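Side-chain contact in malonyl acyl carrier protein transacylase (Streptococcus pneumoniae, PDB 3IM8), which probably transfers the malonyl group from malonyl-CoA to holo-acyl carrier protein, supplying fatty acid synthesis: residues Y42-R45 with Y46-T50. Numbering follows the deposited sequence.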
loop_
_atom_site.group_PDB
_atom_site.type_symbol
_atom_site.label_atom_id
_atom_site.label_comp_id
_atom_site.label_asym_id
_atom_site.label_seq_id
_atom_site.Cartn_x
_atom_site.Cartn_y
_atom_site.Cartn_z
ATOM N N TYR A 42 -18.230 -14.610 1.851
ATOM C CA TYR A 42 -19.153 -13.720 1.097
ATOM C C TYR A 42 -18.615 -13.474 -0.328
ATOM O O TYR A 42 -17.419 -13.680 -0.637
ATOM C CB TYR A 42 -19.430 -12.407 1.830
ATOM C CG TYR A 42 -18.212 -11.528 1.963
ATOM C CD1 TYR A 42 -17.665 -10.867 0.836
ATOM C CD2 TYR A 42 -17.603 -11.353 3.207
ATOM C CE1 TYR A 42 -16.523 -10.037 0.963
ATOM C CE2 TYR A 42 -16.494 -10.537 3.348
ATOM C CZ TYR A 42 -15.960 -9.887 2.222
ATOM O OH TYR A 42 -14.879 -9.111 2.388
ATOM N N ASP A 43 -19.526 -13.078 -1.204
ATOM C CA ASP A 43 -19.238 -12.925 -2.608
ATOM C C ASP A 43 -18.452 -11.627 -2.769
ATOM O O ASP A 43 -19.075 -10.574 -2.795
ATOM C CB ASP A 43 -20.583 -12.854 -3.393
ATOM C CG ASP A 43 -20.392 -12.785 -4.931
ATOM O OD1 ASP A 43 -19.306 -12.485 -5.455
ATOM O OD2 ASP A 43 -21.389 -13.007 -5.620
ATOM N N LEU A 44 -17.107 -11.705 -2.867
ATOM C CA LEU A 44 -16.279 -10.504 -3.097
ATOM C C LEU A 44 -16.474 -9.866 -4.485
ATOM O O LEU A 44 -16.323 -8.637 -4.668
ATOM C CB LEU A 44 -14.787 -10.794 -2.851
ATOM C CG LEU A 44 -13.740 -9.669 -3.036
ATOM C CD1 LEU A 44 -13.938 -8.520 -2.066
ATOM C CD2 LEU A 44 -12.301 -10.261 -2.898
ATOM N N ARG A 45 -16.794 -10.684 -5.476
ATOM C CA ARG A 45 -16.954 -10.165 -6.829
ATOM C C ARG A 45 -18.200 -9.220 -6.864
ATOM O O ARG A 45 -18.164 -8.097 -7.428
ATOM C CB ARG A 45 -17.118 -11.351 -7.797
ATOM C CG ARG A 45 -17.522 -11.004 -9.236
ATOM C CD ARG A 45 -16.289 -10.487 -9.999
ATOM N NE ARG A 45 -16.123 -9.010 -9.966
ATOM C CZ ARG A 45 -14.959 -8.384 -9.974
ATOM N NH1 ARG A 45 -13.824 -9.081 -9.995
ATOM N NH2 ARG A 45 -14.930 -7.055 -9.944
ATOM N N TYR A 46 -19.303 -9.708 -6.286
ATOM C CA TYR A 46 -20.514 -8.899 -6.127
ATOM C C TYR A 46 -20.240 -7.624 -5.282
ATOM O O TYR A 46 -20.648 -6.511 -5.633
ATOM C CB TYR A 46 -21.603 -9.742 -5.470
ATOM C CG TYR A 46 -22.894 -8.975 -5.330
ATOM C CD1 TYR A 46 -23.683 -8.673 -6.466
ATOM C CD2 TYR A 46 -23.316 -8.523 -4.080
ATOM C CE1 TYR A 46 -24.876 -7.914 -6.351
ATOM C CE2 TYR A 46 -24.492 -7.792 -3.933
ATOM C CZ TYR A 46 -25.273 -7.480 -5.063
ATOM O OH TYR A 46 -26.437 -6.754 -4.876
ATOM N N LEU A 47 -19.506 -7.772 -4.176
ATOM C CA LEU A 47 -19.129 -6.575 -3.383
ATOM C C LEU A 47 -18.415 -5.567 -4.253
ATOM O O LEU A 47 -18.785 -4.380 -4.298
ATOM C CB LEU A 47 -18.261 -6.964 -2.177
ATOM C CG LEU A 47 -17.864 -5.914 -1.140
ATOM C CD1 LEU A 47 -17.561 -6.552 0.209
ATOM C CD2 LEU A 47 -16.691 -5.130 -1.622
ATOM N N ILE A 48 -17.395 -6.024 -4.974
ATOM C CA ILE A 48 -16.607 -5.104 -5.780
ATOM C C ILE A 48 -17.461 -4.406 -6.885
ATOM O O ILE A 48 -17.275 -3.204 -7.214
ATOM C CB ILE A 48 -15.302 -5.804 -6.385
ATOM C CG1 ILE A 48 -14.266 -6.093 -5.272
ATOM C CG2 ILE A 48 -14.640 -4.894 -7.397
ATOM C CD1 ILE A 48 -13.239 -7.227 -5.633
ATOM N N ASP A 49 -18.366 -5.170 -7.468
ATOM C CA ASP A 49 -19.169 -4.720 -8.578
ATOM C C ASP A 49 -20.413 -3.859 -8.225
ATOM O O ASP A 49 -20.955 -3.155 -9.117
ATOM C CB ASP A 49 -19.654 -5.952 -9.342
ATOM C CG ASP A 49 -18.534 -6.693 -10.005
ATOM O OD1 ASP A 49 -17.452 -6.098 -10.182
ATOM O OD2 ASP A 49 -18.735 -7.850 -10.365
ATOM N N THR A 50 -20.909 -3.970 -6.979
ATOM C CA THR A 50 -22.249 -3.446 -6.676
ATOM C C THR A 50 -22.372 -2.721 -5.326
ATOM O O THR A 50 -23.308 -1.948 -5.163
ATOM C CB THR A 50 -23.317 -4.561 -6.724
ATOM O OG1 THR A 50 -23.003 -5.483 -7.776
ATOM C CG2 THR A 50 -24.739 -3.990 -6.959
#
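Leu47 N, Ile48 N and Asp49 N reach back four residues to the carbonyls of Asp43, Leu44 and Arg45, the successive i to i+4 bonds of the short helix 44-50, with Ile48 N to Leu44 O the shortest at 2.8 Å. Asp43 sits just before this helix as its N-cap. With chi1 at -176° the carboxylate swings away from its own backbone N, and OD1 comes over the start of the helix to accept from Tyr46 N at 2.9 Å. That bond is almost straight, yet the N-H meets OD1 from above the carboxylate plane, while OD2 lies against Tyr46 CB at 3.3 Å.

Arg45, in the first turn, forms a salt bridge with Asp49 four residues on. The arginine chain bends at chi2 and chi3, bringing its guanidinium side-on to the carboxylate: NE donates to Asp49 OD2 at 2.9 Å and NH2 to Asp49 OD1 at 2.7 Å. Both oxygens are met on their syn sides, somewhat out of the carboxylate plane but near the plane of the guanidinium. With one N-H to each oxygen, the two bonds limit rotation of both groups, whose planes are 26° apart. Met18 O takes a further bond from Arg45 NH2, and Arg20 adds a second salt bridge at Asp49 OD2, tying helix 44-50 to the segment leading into helix 20-25 and to that helix itself.

This short helix belongs to the acyl transferase domain, and its apolar side packs on helix 58-78, Leu44 against Ala64 and Ala67, Leu47 against Tyr60 and Ile48 against Thr68. There Leu44 CG meets the end of Ile48, CD1, at 3.6 Å. Ahead of the cap, the Tyr42 ring lies obliquely to Leu47, its CE1 touching CD1 of the leucine at 3.7 Å.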